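PDB 3ELE: amino Transferase from Eubacterium rectale, which probably transfers amino groups between amino acids and keto acids, using the pyridoxal-5'-phosphate it binds, as a class I and II aminotransferase. Local coordinates for residues T120-Y133 with V141-D154. Residues are numbered along the deposited sequence; the frame is centred on the assembly and turned at random.
Sequences TSDAYDEFITIAPY and VNAAGARLVEVPAD
Strands 126-130 and 147-151 pair in parallel, their axes 33° apart, through an unbroken ladder of six backbone hydrogen bonds running from Arg147 N to Asp125 O (2.9 Å) as far as Ala131 N to Val151 O (2.9 Å). On one face Val151 CG2 presses on Ile128 CG2 at 3.4 Å, tighter than usual for two methyls, and also meets Ile130 CD1; helix 162-167 packs on Ile128 and Val151. On the other face the Phe127 ring takes Ala146 CB in plane at its edge, 3.7 Å from CE2. Helix 136-143 links the strands as a beta-alpha-beta crossover, and 147-151 is one of the two outermost strands of the mixed sheet within this chain's PLP-dependent aminotransferase fold. Tyr133, its CG between backbone N and carbonyl carbon (chi1 72°), folds back so that Thr129 CG2 sits over its ring centre, 3.5 Å above the plane. Its OH donates to Glu150 OE2, at a modelled 2.4 Å too short to be taken literally. With alanine instead of Glu150, this hydroxyl would probably lose its acceptor and the ring be held less firmly. A water donates to Tyr124 O and Glu126 OE2 and weakly accepts from Arg147 NH2, while Glu126 OE1 is hydrogen-bonded to Asn170 ND2.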
loop_
_atom_site.group_PDB
_atom_site.type_symbol
_atom_site.label_atom_id
_atom_site.label_comp_id
_atom_site.label_asym_id
_atom_site.label_seq_id
_atom_site.Cartn_x
_atom_site.Cartn_y
_atom_site.Cartn_z
ATOM N N THR A 120 16.455 -5.758 5.822
ATOM C CA THR A 120 17.120 -6.871 5.077
ATOM C C THR A 120 18.234 -6.406 4.088
ATOM O O THR A 120 17.968 -5.742 3.070
ATOM C CB THR A 120 16.087 -7.756 4.354
ATOM O OG1 THR A 120 15.097 -8.191 5.300
ATOM C CG2 THR A 120 16.746 -8.993 3.687
ATOM N N SER A 121 19.476 -6.788 4.373
ATOM C CA SER A 121 20.614 -6.414 3.531
ATOM C C SER A 121 21.306 -7.626 2.882
ATOM O O SER A 121 22.331 -7.455 2.195
ATOM C CB SER A 121 21.601 -5.600 4.376
ATOM O OG SER A 121 22.150 -6.377 5.433
ATOM N N ASP A 122 20.762 -8.836 3.067
ATOM C CA ASP A 122 21.418 -10.068 2.606
ATOM C C ASP A 122 20.417 -11.230 2.586
ATOM O O ASP A 122 19.510 -11.298 3.423
ATOM C CB ASP A 122 22.635 -10.340 3.523
ATOM C CG ASP A 122 23.460 -11.542 3.109
ATOM O OD1 ASP A 122 23.027 -12.671 3.383
ATOM O OD2 ASP A 122 24.583 -11.363 2.583
ATOM N N ALA A 123 20.598 -12.134 1.623
ATOM C CA ALA A 123 19.757 -13.321 1.457
ATOM C C ALA A 123 19.731 -14.233 2.689
ATOM O O ALA A 123 18.765 -14.977 2.899
ATOM C CB ALA A 123 20.221 -14.143 0.201
ATOM N N TYR A 124 20.808 -14.198 3.473
ATOM C CA TYR A 124 20.930 -15.030 4.656
ATOM C C TYR A 124 20.421 -14.408 5.955
ATOM O O TYR A 124 20.471 -15.070 6.985
ATOM C CB TYR A 124 22.349 -15.556 4.781
ATOM C CG TYR A 124 22.786 -16.371 3.584
ATOM C CD1 TYR A 124 22.060 -17.500 3.196
ATOM C CD2 TYR A 124 23.949 -16.049 2.865
ATOM C CE1 TYR A 124 22.445 -18.282 2.112
ATOM C CE2 TYR A 124 24.367 -16.839 1.764
ATOM C CZ TYR A 124 23.595 -17.959 1.390
ATOM O OH TYR A 124 23.972 -18.750 0.330
ATOM N N ASP A 125 19.904 -13.175 5.895
ATOM C CA ASP A 125 19.285 -12.509 7.055
ATOM C C ASP A 125 18.125 -13.315 7.607
ATOM O O ASP A 125 17.309 -13.844 6.834
ATOM C CB ASP A 125 18.761 -11.114 6.680
ATOM C CG ASP A 125 19.870 -10.107 6.497
ATOM O OD1 ASP A 125 21.064 -10.447 6.695
ATOM O OD2 ASP A 125 19.555 -8.967 6.163
ATOM N N GLU A 126 18.065 -13.414 8.935
ATOM C CA GLU A 126 17.003 -14.154 9.620
ATOM C C GLU A 126 16.189 -13.259 10.532
ATOM O O GLU A 126 16.746 -12.371 11.194
ATOM C CB GLU A 126 17.614 -15.282 10.434
ATOM C CG GLU A 126 18.281 -16.373 9.570
ATOM C CD GLU A 126 19.107 -17.410 10.359
ATOM O OE1 GLU A 126 19.225 -17.324 11.599
ATOM O OE2 GLU A 126 19.677 -18.308 9.710
ATOM N N PHE A 127 14.861 -13.467 10.526
ATOM C CA PHE A 127 13.955 -12.838 11.478
ATOM C C PHE A 127 13.302 -13.970 12.270
ATOM O O PHE A 127 12.849 -14.971 11.688
ATOM C CB PHE A 127 12.925 -11.931 10.800
ATOM C CG PHE A 127 13.538 -10.716 10.188
ATOM C CD1 PHE A 127 13.721 -9.546 10.946
ATOM C CD2 PHE A 127 13.979 -10.737 8.860
ATOM C CE1 PHE A 127 14.336 -8.394 10.372
ATOM C CE2 PHE A 127 14.576 -9.602 8.279
ATOM C CZ PHE A 127 14.744 -8.421 9.029
ATOM N N ILE A 128 13.276 -13.807 13.597
ATOM C CA ILE A 128 12.784 -14.802 14.523
ATOM C C ILE A 128 11.356 -14.474 14.924
ATOM O O ILE A 128 11.050 -13.326 15.274
ATOM C CB ILE A 128 13.646 -14.885 15.806
ATOM C CG1 ILE A 128 15.057 -15.392 15.502
ATOM C CG2 ILE A 128 13.045 -15.843 16.846
ATOM C CD1 ILE A 128 15.912 -15.424 16.734
ATOM N N THR A 129 10.501 -15.492 14.871
ATOM C CA THR A 129 9.086 -15.389 15.336
ATOM C C THR A 129 8.979 -16.393 16.497
ATOM O O THR A 129 9.736 -17.391 16.537
ATOM C CB THR A 129 8.079 -15.630 14.208
ATOM O OG1 THR A 129 6.741 -15.359 14.672
ATOM C CG2 THR A 129 8.143 -17.055 13.679
ATOM N N ILE A 130 8.124 -16.074 17.472
ATOM C CA ILE A 130 7.908 -16.903 18.664
ATOM C C ILE A 130 6.563 -17.590 18.447
ATOM O O ILE A 130 5.534 -16.913 18.362
ATOM C CB ILE A 130 7.886 -16.056 19.983
ATOM C CG1 ILE A 130 9.089 -15.105 20.073
ATOM C CG2 ILE A 130 7.874 -16.962 21.233
ATOM C CD1 ILE A 130 10.413 -15.796 20.058
ATOM N N ALA A 131 6.581 -18.920 18.335
ATOM C CA ALA A 131 5.367 -19.714 18.134
ATOM C C ALA A 131 4.481 -19.695 19.406
ATOM O O ALA A 131 5.011 -19.559 20.496
ATOM C CB ALA A 131 5.696 -21.151 17.744
ATOM N N PRO A 132 3.134 -19.748 19.264
ATOM C CA PRO A 132 2.403 -19.784 18.003
ATOM C C PRO A 132 2.391 -18.396 17.379
ATOM O O PRO A 132 2.336 -17.399 18.114
ATOM C CB PRO A 132 1.012 -20.217 18.420
ATOM C CG PRO A 132 0.856 -19.643 19.793
ATOM C CD PRO A 132 2.209 -19.746 20.417
ATOM N N TYR A 133 2.430 -18.330 16.047
ATOM C CA TYR A 133 2.546 -17.039 15.355
ATOM C C TYR A 133 1.663 -16.877 14.113
ATOM O O TYR A 133 1.188 -17.853 13.538
ATOM C CB TYR A 133 4.026 -16.799 15.001
ATOM C CG TYR A 133 4.539 -17.676 13.881
ATOM C CD1 TYR A 133 4.920 -18.995 14.110
ATOM C CD2 TYR A 133 4.617 -17.183 12.572
ATOM C CE1 TYR A 133 5.339 -19.817 13.060
ATOM C CE2 TYR A 133 5.033 -17.977 11.520
ATOM C CZ TYR A 133 5.410 -19.289 11.761
ATOM O OH TYR A 133 5.832 -20.024 10.688
ATOM N N VAL A 141 8.569 -11.581 5.471
ATOM C CA VAL A 141 10.028 -11.831 5.620
ATOM C C VAL A 141 10.651 -12.339 4.313
ATOM O O VAL A 141 11.729 -11.853 3.889
ATOM C CB VAL A 141 10.313 -12.798 6.812
ATOM C CG1 VAL A 141 11.692 -13.369 6.762
ATOM C CG2 VAL A 141 10.089 -12.078 8.140
ATOM N N ASN A 142 10.000 -13.331 3.703
ATOM C CA ASN A 142 10.405 -13.864 2.397
ATOM C C ASN A 142 10.311 -12.808 1.313
ATOM O O ASN A 142 11.222 -12.715 0.493
ATOM C CB ASN A 142 9.585 -15.095 1.982
ATOM C CG ASN A 142 9.861 -16.330 2.832
ATOM O OD1 ASN A 142 9.173 -17.320 2.670
ATOM N ND2 ASN A 142 10.850 -16.280 3.731
ATOM N N ALA A 143 9.257 -11.976 1.339
ATOM C CA ALA A 143 9.113 -10.876 0.361
ATOM C C ALA A 143 10.250 -9.851 0.428
ATOM O O ALA A 143 10.518 -9.177 -0.563
ATOM C CB ALA A 143 7.762 -10.172 0.490
ATOM N N ALA A 144 10.891 -9.714 1.590
ATOM C CA ALA A 144 12.061 -8.833 1.766
ATOM C C ALA A 144 13.372 -9.508 1.385
ATOM O O ALA A 144 14.395 -8.857 1.408
ATOM C CB ALA A 144 12.140 -8.337 3.207
ATOM N N GLY A 145 13.347 -10.803 1.078
ATOM C CA GLY A 145 14.533 -11.577 0.721
ATOM C C GLY A 145 15.206 -12.302 1.879
ATOM O O GLY A 145 16.284 -12.873 1.682
ATOM N N ALA A 146 14.565 -12.321 3.059
ATOM C CA ALA A 146 15.117 -12.920 4.279
ATOM C C ALA A 146 14.419 -14.231 4.587
ATOM O O ALA A 146 13.582 -14.696 3.813
ATOM C CB ALA A 146 14.986 -11.947 5.448
ATOM N N ARG A 147 14.788 -14.841 5.709
ATOM C CA ARG A 147 14.204 -16.097 6.141
ATOM C C ARG A 147 13.647 -16.025 7.558
ATOM O O ARG A 147 14.079 -15.222 8.368
ATOM C CB ARG A 147 15.213 -17.233 5.963
ATOM C CG ARG A 147 15.293 -17.694 4.493
ATOM C CD ARG A 147 16.005 -19.013 4.380
ATOM N NE ARG A 147 17.416 -18.891 4.742
ATOM C CZ ARG A 147 18.256 -19.916 4.914
ATOM N NH1 ARG A 147 17.840 -21.179 4.787
ATOM N NH2 ARG A 147 19.539 -19.672 5.215
ATOM N N LEU A 148 12.646 -16.853 7.808
ATOM C CA LEU A 148 11.964 -16.889 9.083
ATOM C C LEU A 148 12.494 -18.065 9.903
ATOM O O LEU A 148 12.700 -19.158 9.370
ATOM C CB LEU A 148 10.470 -17.022 8.874
ATOM C CG LEU A 148 9.614 -16.861 10.127
ATOM C CD1 LEU A 148 9.686 -15.405 10.629
ATOM C CD2 LEU A 148 8.195 -17.266 9.819
ATOM N N VAL A 149 12.735 -17.814 11.185
ATOM C CA VAL A 149 13.204 -18.817 12.151
ATOM C C VAL A 149 12.144 -18.850 13.255
ATOM O O VAL A 149 11.838 -17.821 13.829
ATOM C CB VAL A 149 14.589 -18.416 12.684
ATOM C CG1 VAL A 149 15.055 -19.331 13.832
ATOM C CG2 VAL A 149 15.556 -18.463 11.561
ATOM N N GLU A 150 11.559 -20.021 13.508
ATOM C CA GLU A 150 10.527 -20.201 14.524
ATOM C C GLU A 150 11.100 -20.668 15.836
ATOM O O GLU A 150 11.849 -21.643 15.847
ATOM C CB GLU A 150 9.515 -21.270 14.096
ATOM C CG GLU A 150 8.776 -20.956 12.821
ATOM C CD GLU A 150 7.764 -22.027 12.415
ATOM O OE1 GLU A 150 7.456 -22.942 13.209
ATOM O OE2 GLU A 150 7.236 -21.908 11.291
ATOM N N VAL A 151 10.729 -19.992 16.933
ATOM C CA VAL A 151 11.060 -20.474 18.273
ATOM C C VAL A 151 9.872 -21.360 18.700
ATOM O O VAL A 151 8.706 -20.899 18.626
ATOM C CB VAL A 151 11.308 -19.358 19.285
ATOM C CG1 VAL A 151 11.601 -19.960 20.674
ATOM C CG2 VAL A 151 12.459 -18.481 18.829
ATOM N N PRO A 152 10.132 -22.642 19.088
ATOM C CA PRO A 152 9.042 -23.515 19.580
ATOM C C PRO A 152 8.258 -22.910 20.753
ATOM O O PRO A 152 8.835 -22.219 21.604
ATOM C CB PRO A 152 9.766 -24.790 20.017
ATOM C CG PRO A 152 10.989 -24.805 19.223
ATOM C CD PRO A 152 11.411 -23.380 19.044
ATOM N N ALA A 153 6.961 -23.188 20.785
ATOM C CA ALA A 153 6.068 -22.590 21.766
ATOM C C ALA A 153 6.340 -22.981 23.227
ATOM O O ALA A 153 6.805 -24.092 23.521
ATOM C CB ALA A 153 4.583 -22.899 21.421
ATOM N N ASP A 154 6.095 -22.009 24.106
ATOM C CA ASP A 154 6.033 -22.212 25.541
ATOM C C ASP A 154 4.558 -22.566 25.707
ATOM O O ASP A 154 3.713 -21.689 25.832
ATOM C CB ASP A 154 6.373 -20.927 26.301
ATOM C CG ASP A 154 5.933 -20.952 27.751
ATOM O OD1 ASP A 154 5.810 -22.051 28.329
ATOM O OD2 ASP A 154 5.682 -19.855 28.310
HETATM O O HOH W 1 20.366 -17.677 7.270
HETATM O O HOH W 2 5.928 -19.264 23.099
#